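Local coordinates for putative diflavin flavoprotein A 3 (Synechocystis sp., PDB 6H0C), which probably passes electrons from NADH to oxygen, reducing it to water, and here comprises its flavodiiron core, a metallo-beta-lactamase-like domain joined to a flavodoxin-like one, at residues Q157-D162 / D171-A176; R196-C201 / R242-W247. All blocks are in the same frame, centred on the assembly; numbering follows the deposited sequence.

Contact 1: residues Q157-D162 / D171-A176; sequences QLCTYD and DKLFGA
Gln157, just before strand 158-162, reaches across to the three residues Asp171, Lys172 and Leu173, in the passage from strand 167-171 toward helix 189-202. From CB its chain runs fully extended, with CG anti to the backbone N (chi1 -173°), which carries the amide over the gap. Gln157 CG passes 3.6 Å from Asp171 OD2. At the tip the two amide atoms part: OE1 lies against Lys172 CB at 3.3 Å, while NE2 comes over Leu173 CG at 3.8 Å and gives its hydrogen bond to Thr149 OG1. The amide and the Asp171 carboxylate planes are turned 66° apart, and Gln157 OE1 meets Asp171 OD2 at 3.4 Å as one acceptor facing another. Farther along the strand, Cys159 SG touches Leu173 CD1 at 4.2 Å, next to Leu217 of helix 207-217. Asp171 OD1 bonds to His83 ND1, and Lys172 NZ to His229 NE2 and to a citrate probably brought in by crystallisation. The carboxylate oxygen OD2 and the amide oxygen OE1 therefore gain nothing from each other; packing and outside bonds place both groups in this buried interior, probably in the region of the diiron site, non-canonical in this protein, where the citrate marks a pocket.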
loop_
_atom_site.group_PDB
_atom_site.type_symbol
_atom_site.label_atom_id
_atom_site.label_comp_id
_atom_site.label_asym_id
_atom_site.label_seq_id
_atom_site.Cartn_x
_atom_site.Cartn_y
_atom_site.Cartn_z
ATOM N N GLN A 157 -1.343 8.059 1.039
ATOM C CA GLN A 157 -1.352 7.960 -0.415
ATOM C C GLN A 157 -1.951 9.205 -1.062
ATOM O O GLN A 157 -2.974 9.730 -0.612
ATOM C CB GLN A 157 -2.110 6.722 -0.883
ATOM C CG GLN A 157 -2.007 6.485 -2.378
ATOM C CD GLN A 157 -2.659 5.187 -2.780
ATOM O OE1 GLN A 157 -2.050 4.124 -2.691
ATOM N NE2 GLN A 157 -3.912 5.258 -3.200
ATOM N N LEU A 158 -1.302 9.651 -2.130
ATOM C CA LEU A 158 -1.640 10.895 -2.796
ATOM C C LEU A 158 -1.513 10.737 -4.297
ATOM O O LEU A 158 -0.434 10.425 -4.795
ATOM C CB LEU A 158 -0.722 12.010 -2.308
ATOM C CG LEU A 158 -0.969 13.394 -2.901
ATOM C CD1 LEU A 158 -2.267 13.987 -2.358
ATOM C CD2 LEU A 158 0.213 14.306 -2.612
ATOM N N CYS A 159 -2.611 10.929 -5.020
ATOM C CA CYS A 159 -2.565 10.901 -6.480
ATOM C C CYS A 159 -2.446 12.317 -7.023
ATOM O O CYS A 159 -2.815 13.275 -6.352
ATOM C CB CYS A 159 -3.812 10.223 -7.062
ATOM S SG CYS A 159 -4.013 8.468 -6.635
ATOM N N THR A 160 -1.956 12.438 -8.251
ATOM C CA THR A 160 -1.707 13.735 -8.868
ATOM C C THR A 160 -2.168 13.751 -10.321
ATOM O O THR A 160 -1.883 12.820 -11.065
ATOM C CB THR A 160 -0.205 14.090 -8.842
ATOM O OG1 THR A 160 0.319 13.906 -7.522
ATOM C CG2 THR A 160 0.016 15.535 -9.312
ATOM N N TYR A 161 -2.866 14.806 -10.727
ATOM C CA TYR A 161 -3.285 14.935 -12.112
ATOM C C TYR A 161 -2.550 16.074 -12.803
ATOM O O TYR A 161 -2.496 17.185 -12.278
ATOM C CB TYR A 161 -4.792 15.167 -12.198
ATOM C CG TYR A 161 -5.297 15.255 -13.622
ATOM C CD1 TYR A 161 -5.193 14.168 -14.476
ATOM C CD2 TYR A 161 -5.877 16.424 -14.110
ATOM C CE1 TYR A 161 -5.651 14.231 -15.775
ATOM C CE2 TYR A 161 -6.338 16.503 -15.411
ATOM C CZ TYR A 161 -6.227 15.397 -16.242
ATOM O OH TYR A 161 -6.675 15.449 -17.547
ATOM N N ASP A 162 -1.978 15.794 -13.970
ATOM C CA ASP A 162 -1.357 16.828 -14.802
ATOM C C ASP A 162 -2.238 17.096 -16.020
ATOM O O ASP A 162 -2.281 16.290 -16.950
ATOM C CB ASP A 162 0.052 16.409 -15.247
ATOM C CG ASP A 162 0.787 17.509 -16.016
ATOM O OD1 ASP A 162 0.153 18.531 -16.380
ATOM O OD2 ASP A 162 2.007 17.340 -16.273
ATOM N N ASP A 171 0.137 6.192 -8.208
ATOM C CA ASP A 171 0.869 5.537 -7.120
ATOM C C ASP A 171 0.465 4.052 -7.078
ATOM O O ASP A 171 0.573 3.351 -8.092
ATOM C CB ASP A 171 0.601 6.264 -5.777
ATOM C CG ASP A 171 1.530 5.804 -4.637
ATOM O OD1 ASP A 171 2.747 6.087 -4.676
ATOM O OD2 ASP A 171 1.030 5.176 -3.681
ATOM N N LYS A 172 -0.033 3.581 -5.936
ATOM C CA LYS A 172 -0.302 2.160 -5.784
ATOM C C LYS A 172 -1.558 1.699 -6.520
ATOM O O LYS A 172 -1.772 0.502 -6.674
ATOM C CB LYS A 172 -0.396 1.799 -4.303
ATOM C CG LYS A 172 0.941 1.875 -3.582
ATOM C CD LYS A 172 1.809 0.644 -3.882
ATOM C CE LYS A 172 3.210 0.801 -3.280
ATOM N NZ LYS A 172 4.007 -0.468 -3.327
ATOM N N LEU A 173 -2.381 2.628 -6.991
ATOM C CA LEU A 173 -3.578 2.225 -7.735
ATOM C C LEU A 173 -3.285 1.889 -9.206
ATOM O O LEU A 173 -2.501 2.577 -9.864
ATOM C CB LEU A 173 -4.645 3.322 -7.677
ATOM C CG LEU A 173 -5.242 3.623 -6.302
ATOM C CD1 LEU A 173 -6.118 4.875 -6.350
ATOM C CD2 LEU A 173 -6.034 2.412 -5.827
ATOM N N PHE A 174 -3.921 0.828 -9.702
ATOM C CA PHE A 174 -3.939 0.494 -11.130
ATOM C C PHE A 174 -2.646 -0.133 -11.660
ATOM O O PHE A 174 -2.437 -0.200 -12.872
ATOM C CB PHE A 174 -4.268 1.739 -11.967
ATOM C CG PHE A 174 -5.675 2.226 -11.792
ATOM C CD1 PHE A 174 -6.747 1.389 -12.045
ATOM C CD2 PHE A 174 -5.926 3.518 -11.379
ATOM C CE1 PHE A 174 -8.051 1.829 -11.883
ATOM C CE2 PHE A 174 -7.229 3.970 -11.221
ATOM C CZ PHE A 174 -8.293 3.122 -11.475
ATOM N N GLY A 175 -1.796 -0.614 -10.766
ATOM C CA GLY A 175 -0.510 -1.135 -11.184
ATOM C C GLY A 175 -0.483 -2.646 -11.304
ATOM O O GLY A 175 -1.512 -3.312 -11.220
ATOM N N ALA A 176 0.713 -3.187 -11.504
ATOM C CA ALA A 176 0.890 -4.621 -11.612
ATOM C C ALA A 176 2.352 -4.955 -11.390
ATOM O O ALA A 176 3.230 -4.258 -11.890
ATOM C CB ALA A 176 0.428 -5.118 -12.960
#

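Contact 2: residues R196-C201 / R242-W247; sequences RYYFDC and RNYQQW
Helices 189-202 and 237-253 run roughly alongside here, their short segments inclined by 40° with axes 11.4 Å apart and Phe199 nearest Tyr244 in the backbone. Aromatic side chains fill the interval. Phe199 sets off toward the other helix and meets two rings, Tyr244 at its edge and Trp247 over a face. Its CD2 edge points at the centre of the Tyr244 face in a T-shaped pair, centroids 5.1 Å apart, while Trp247 turns an edge toward the Phe199 face, planes at 60°. Trp247 CB adds a CH-pi contact over the Phe199 ring, coming to 3.6 Å from Phe199 CE1. The indole in turn is covered by Arg196, whose chain bends at chi2 (72°) and folds over it: CD sits 3.5 Å from the centroid of the Trp247 six-membered ring, and the guanidinium lies nearly flat farther along, CZ 4.1 Å from the centroid of the five-membered ring, a cation-pi stack. Asp200, one turn on, fixes the rotation of that group. Asp200 OD1 accepts from Arg196 NE at 2.9 Å and also from Arg196 NH2, both close to the guanidinium plane. Beyond the cluster, Tyr244 also meets Phe174, stacked on its ring, and Leu214 of helix 207-217. The aromatic cluster thus joins helix 189-202 of the metallo-beta-lactamase-like part to helix 237-253, which leads toward the flavodoxin-like part. No hydrogen bond joins the two segments; ring packing holds them, with a cation that Asp200, from its own helix, probably keeps on the indole face while offsetting its charge.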
loop_
_atom_site.group_PDB
_atom_site.type_symbol
_atom_site.label_atom_id
_atom_site.label_comp_id
_atom_site.label_asym_id
_atom_site.label_seq_id
_atom_site.Cartn_x
_atom_site.Cartn_y
_atom_site.Cartn_z
ATOM N N ARG A 196 -5.221 -8.457 -11.845
ATOM C CA ARG A 196 -6.198 -8.995 -10.902
ATOM C C ARG A 196 -5.526 -9.412 -9.588
ATOM O O ARG A 196 -6.047 -9.149 -8.508
ATOM C CB ARG A 196 -6.947 -10.187 -11.519
ATOM C CG ARG A 196 -7.944 -10.877 -10.583
ATOM C CD ARG A 196 -9.166 -10.017 -10.363
ATOM N NE ARG A 196 -9.784 -10.250 -9.060
ATOM C CZ ARG A 196 -10.943 -10.873 -8.876
ATOM N NH1 ARG A 196 -11.623 -11.330 -9.919
ATOM N NH2 ARG A 196 -11.422 -11.033 -7.649
ATOM N N TYR A 197 -4.375 -10.067 -9.685
ATOM C CA TYR A 197 -3.662 -10.525 -8.503
ATOM C C TYR A 197 -3.224 -9.320 -7.671
ATOM O O TYR A 197 -3.293 -9.327 -6.437
ATOM C CB TYR A 197 -2.456 -11.378 -8.905
ATOM C CG TYR A 197 -1.751 -12.013 -7.733
ATOM C CD1 TYR A 197 -2.347 -13.049 -7.021
ATOM C CD2 TYR A 197 -0.496 -11.571 -7.322
ATOM C CE1 TYR A 197 -1.707 -13.633 -5.935
ATOM C CE2 TYR A 197 0.148 -12.148 -6.245
ATOM C CZ TYR A 197 -0.459 -13.179 -5.555
ATOM O OH TYR A 197 0.178 -13.759 -4.480
ATOM N N TYR A 198 -2.784 -8.281 -8.371
ATOM C CA TYR A 198 -2.396 -7.029 -7.744
ATOM C C TYR A 198 -3.587 -6.445 -6.984
ATOM O O TYR A 198 -3.475 -6.107 -5.800
ATOM C CB TYR A 198 -1.878 -6.048 -8.801
ATOM C CG TYR A 198 -1.320 -4.746 -8.256
ATOM C CD1 TYR A 198 -2.160 -3.669 -7.964
ATOM C CD2 TYR A 198 0.049 -4.584 -8.050
ATOM C CE1 TYR A 198 -1.655 -2.473 -7.479
ATOM C CE2 TYR A 198 0.571 -3.385 -7.567
ATOM C CZ TYR A 198 -0.283 -2.331 -7.290
ATOM O OH TYR A 198 0.234 -1.144 -6.810
ATOM N N PHE A 199 -4.731 -6.338 -7.650
ATOM C CA PHE A 199 -5.933 -5.851 -6.975
ATOM C C PHE A 199 -6.271 -6.682 -5.737
ATOM O O PHE A 199 -6.503 -6.140 -4.658
ATOM C CB PHE A 199 -7.131 -5.847 -7.922
ATOM C CG PHE A 199 -8.411 -5.409 -7.262
ATOM C CD1 PHE A 199 -9.202 -6.318 -6.576
ATOM C CD2 PHE A 199 -8.809 -4.081 -7.308
ATOM C CE1 PHE A 199 -10.377 -5.917 -5.958
ATOM C CE2 PHE A 199 -9.989 -3.673 -6.697
ATOM C CZ PHE A 199 -10.773 -4.591 -6.021
ATOM N N ASP A 200 -6.306 -7.997 -5.910
ATOM C CA ASP A 200 -6.672 -8.914 -4.840
ATOM C C ASP A 200 -5.770 -8.804 -3.620
ATOM O O ASP A 200 -6.246 -8.826 -2.486
ATOM C CB ASP A 200 -6.652 -10.351 -5.348
ATOM C CG ASP A 200 -7.791 -10.645 -6.314
ATOM O OD1 ASP A 200 -8.736 -9.822 -6.402
ATOM O OD2 ASP A 200 -7.737 -11.708 -6.972
ATOM N N CYS A 201 -4.467 -8.693 -3.844
ATOM C CA CYS A 201 -3.532 -8.637 -2.726
ATOM C C CYS A 201 -3.508 -7.281 -2.034
ATOM O O CYS A 201 -3.455 -7.212 -0.803
ATOM C CB CYS A 201 -2.122 -8.994 -3.199
ATOM S SG CYS A 201 -1.935 -10.721 -3.684
ATOM N N ARG A 242 -13.002 -0.296 -15.561
ATOM C CA ARG A 242 -14.270 -1.029 -15.466
ATOM C C ARG A 242 -14.121 -2.317 -14.632
ATOM O O ARG A 242 -14.996 -2.655 -13.838
ATOM C CB ARG A 242 -14.811 -1.361 -16.866
ATOM C CG ARG A 242 -15.132 -0.144 -17.746
ATOM C CD ARG A 242 -15.884 -0.531 -19.046
ATOM N NE ARG A 242 -15.209 -1.582 -19.826
ATOM C CZ ARG A 242 -14.434 -1.365 -20.894
ATOM N NH1 ARG A 242 -14.227 -0.125 -21.328
ATOM N NH2 ARG A 242 -13.865 -2.386 -21.535
ATOM N N ASN A 243 -13.011 -3.024 -14.809
ATOM C CA ASN A 243 -12.718 -4.205 -14.001
ATOM C C ASN A 243 -12.609 -3.886 -12.499
ATOM O O ASN A 243 -13.178 -4.593 -11.664
ATOM C CB ASN A 243 -11.430 -4.874 -14.489
ATOM C CG ASN A 243 -11.676 -5.882 -15.624
ATOM O OD1 ASN A 243 -11.682 -7.092 -15.406
ATOM N ND2 ASN A 243 -11.877 -5.380 -16.829
ATOM N N TYR A 244 -11.869 -2.833 -12.158
ATOM C CA TYR A 244 -11.757 -2.404 -10.764
ATOM C C TYR A 244 -13.142 -2.164 -10.151
ATOM O O TYR A 244 -13.421 -2.590 -9.025
ATOM C CB TYR A 244 -10.918 -1.132 -10.654
ATOM C CG TYR A 244 -9.455 -1.341 -10.339
ATOM C CD1 TYR A 244 -8.708 -2.321 -10.990
ATOM C CD2 TYR A 244 -8.809 -0.524 -9.409
ATOM C CE1 TYR A 244 -7.359 -2.492 -10.709
ATOM C CE2 TYR A 244 -7.471 -0.685 -9.119
ATOM C CZ TYR A 244 -6.748 -1.668 -9.766
ATOM O OH TYR A 244 -5.403 -1.817 -9.467
ATOM N N GLN A 245 -14.008 -1.482 -10.895
ATOM C CA GLN A 245 -15.354 -1.203 -10.408
ATOM C C GLN A 245 -16.108 -2.495 -10.124
ATOM O O GLN A 245 -16.769 -2.621 -9.091
ATOM C CB GLN A 245 -16.137 -0.347 -11.410
ATOM C CG GLN A 245 -15.755 1.123 -11.402
ATOM C CD GLN A 245 -15.695 1.717 -9.989
ATOM O OE1 GLN A 245 -16.266 1.174 -9.037
ATOM N NE2 GLN A 245 -14.996 2.841 -9.853
ATOM N N GLN A 246 -15.998 -3.456 -11.037
ATOM C CA GLN A 246 -16.667 -4.742 -10.878
ATOM C C GLN A 246 -16.090 -5.525 -9.692
ATOM O O GLN A 246 -16.837 -6.059 -8.858
ATOM C CB GLN A 246 -16.554 -5.560 -12.158
ATOM C CG GLN A 246 -17.181 -6.927 -12.058
ATOM C CD GLN A 246 -16.692 -7.856 -13.150
ATOM O OE1 GLN A 246 -16.232 -7.408 -14.202
ATOM N NE2 GLN A 246 -16.772 -9.158 -12.899
ATOM N N TRP A 247 -14.763 -5.581 -9.613
ATOM C CA TRP A 247 -14.103 -6.274 -8.509
ATOM C C TRP A 247 -14.438 -5.647 -7.152
ATOM O O TRP A 247 -14.690 -6.356 -6.180
ATOM C CB TRP A 247 -12.587 -6.289 -8.719
ATOM C CG TRP A 247 -12.192 -6.964 -9.972
ATOM C CD1 TRP A 247 -12.933 -7.854 -10.684
ATOM C CD2 TRP A 247 -10.965 -6.795 -10.685
ATOM N NE1 TRP A 247 -12.240 -8.261 -11.795
ATOM C CE2 TRP A 247 -11.026 -7.622 -11.821
ATOM C CE3 TRP A 247 -9.813 -6.023 -10.471
ATOM C CZ2 TRP A 247 -9.984 -7.709 -12.740
ATOM C CZ3 TRP A 247 -8.772 -6.107 -11.388
ATOM C CH2 TRP A 247 -8.867 -6.943 -12.508
#

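The contacts follow in series along the chain, contact 1 closing before contact 2 opens, with centres about 15 Å apart. Contact 1 joins strand 158-162 of the five-strand mixed sheet to the loop after strand 167-171; contact 2 pairs helix 189-202, which follows that loop, with helix 237-253, the last helix before strand 257-262. The loop joins them physically: Lys172 O lies 2.6 Å from Tyr198 OH, a probable hydrogen bond, and Gly175 and Ala176 pack on the Tyr198 ring. Sheet, loop and helix pair thus adjoin one another, linking the metallo-beta-lactamase-like part to the helix that leads on to the flavodoxin-like part.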